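Local coordinates for protein probable aminotransferase (Pseudomonas aeruginosa, PDB 5YKR) that is a probable class-III aminotransferase, a member of the large family of enzymes that depend on pyridoxal phosphate, and carries pyridoxal phosphate covalently bound, at residues Ala404-Gly407 with Leu408-Ala411. Residues are numbered along the deposited sequence; the frame is centred on the assembly and turned at random.
Sequences ARNG and LIEA
Asn406 O accepts from Glu410 N at 3.0 Å, and Gly407 O accepts from Ala411 N at 2.9 Å. These two bonds start the first turn of helix 407-418. Arg405 and Asn406 come in with an extended backbone, and the chain turns helical at Gly407.

Asn406 is the N-cap. Its OD1 accepts a hydrogen bond from Ile409 N at 2.9 Å, with the donor in the carbonyl plane of the amide. CG stands anti to the backbone N (chi1 -177°), which turns the amide back over the start of the helix. CG1 of Ile409 packs against the same OD1 at 3.5 Å.

Glu410 returns the cap. Its chain is extended beyond CG and runs back past Asn406 O, so that OE2 accepts from Asn406 N at 2.9 Å. A classic capping box uses the third helical residue for this step; here it is the fourth.

Arg405 grips the same carboxylate side-on. NE meets OE2 of Glu410 at 2.8 Å and NH2 meets OE1 at 3.0 Å, in a salt bridge. Both oxygens lie close to the guanidinium plane, but the two flat groups are twisted 44° apart. Arg405 NE and Asn406 N reach OE2 from opposite faces of the carboxylate. These bonds probably favour the charged form of Glu410.

Arg405 NH2 also donates to Phe427 O, and its side chain touches Leu389 of strand 385-389. Ile409 packs on Phe390, just after that strand. Leu408 and Ala411 lean on helix 9-26, and Ala411 also packs on Gly317 of the second subunit.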
loop_
_atom_site.group_PDB
_atom_site.type_symbol
_atom_site.label_atom_id
_atom_site.label_comp_id
_atom_site.label_asym_id
_atom_site.label_seq_id
_atom_site.Cartn_x
_atom_site.Cartn_y
_atom_site.Cartn_z
ATOM N N ALA A 404 6.767 -16.628 25.637
ATOM C CA ALA A 404 5.426 -17.067 26.095
ATOM C C ALA A 404 4.396 -17.302 24.981
ATOM O O ALA A 404 3.150 -17.168 25.216
ATOM C CB ALA A 404 4.927 -16.018 27.047
ATOM N N ARG A 405 4.936 -17.611 23.799
ATOM C CA ARG A 405 4.199 -17.927 22.597
ATOM C C ARG A 405 4.559 -19.383 22.204
ATOM O O ARG A 405 5.656 -19.852 22.470
ATOM C CB ARG A 405 4.508 -16.875 21.472
ATOM C CG ARG A 405 4.066 -15.412 21.809
ATOM C CD ARG A 405 2.534 -15.181 21.867
ATOM N NE ARG A 405 1.929 -15.570 20.608
ATOM C CZ ARG A 405 1.666 -14.745 19.585
ATOM N NH1 ARG A 405 1.870 -13.402 19.686
ATOM N NH2 ARG A 405 1.147 -15.239 18.465
ATOM N N ASN A 406 3.616 -20.105 21.596
ATOM C CA ASN A 406 3.800 -21.484 21.183
ATOM C C ASN A 406 2.853 -21.821 20.066
ATOM O O ASN A 406 1.625 -21.738 20.244
ATOM C CB ASN A 406 3.596 -22.454 22.349
ATOM C CG ASN A 406 3.848 -23.900 21.947
ATOM O OD1 ASN A 406 2.936 -24.646 21.497
ATOM N ND2 ASN A 406 5.139 -24.288 22.014
ATOM N N GLY A 407 3.410 -22.212 18.912
ATOM C CA GLY A 407 2.628 -22.434 17.720
ATOM C C GLY A 407 1.557 -23.509 17.846
ATOM O O GLY A 407 0.413 -23.360 17.362
ATOM N N LEU A 408 1.929 -24.608 18.485
ATOM C CA LEU A 408 1.050 -25.750 18.595
ATOM C C LEU A 408 -0.149 -25.480 19.526
ATOM O O LEU A 408 -1.296 -25.762 19.162
ATOM C CB LEU A 408 1.811 -26.988 19.062
ATOM C CG LEU A 408 0.943 -28.217 19.350
ATOM C CD1 LEU A 408 0.169 -28.677 18.134
ATOM C CD2 LEU A 408 1.753 -29.382 19.881
ATOM N N ILE A 409 0.116 -24.916 20.703
ATOM C CA ILE A 409 -0.962 -24.617 21.643
ATOM C C ILE A 409 -1.888 -23.575 21.004
ATOM O O ILE A 409 -3.123 -23.725 21.014
ATOM C CB ILE A 409 -0.444 -24.130 23.002
ATOM C CG1 ILE A 409 0.347 -25.254 23.701
ATOM C CG2 ILE A 409 -1.598 -23.613 23.841
ATOM C CD1 ILE A 409 1.187 -24.752 24.872
ATOM N N GLU A 410 -1.292 -22.537 20.411
ATOM C CA GLU A 410 -2.081 -21.514 19.730
ATOM C C GLU A 410 -2.978 -22.064 18.622
ATOM O O GLU A 410 -4.174 -21.772 18.567
ATOM C CB GLU A 410 -1.169 -20.422 19.208
ATOM C CG GLU A 410 -0.535 -19.608 20.318
ATOM C CD GLU A 410 0.572 -18.667 19.841
ATOM O OE1 GLU A 410 0.531 -18.189 18.694
ATOM O OE2 GLU A 410 1.441 -18.354 20.688
ATOM N N ALA A 411 -2.418 -22.922 17.768
ATOM C CA ALA A 411 -3.195 -23.517 16.698
ATOM C C ALA A 411 -4.340 -24.372 17.239
ATOM O O ALA A 411 -5.450 -24.319 16.737
ATOM C CB ALA A 411 -2.302 -24.320 15.771
#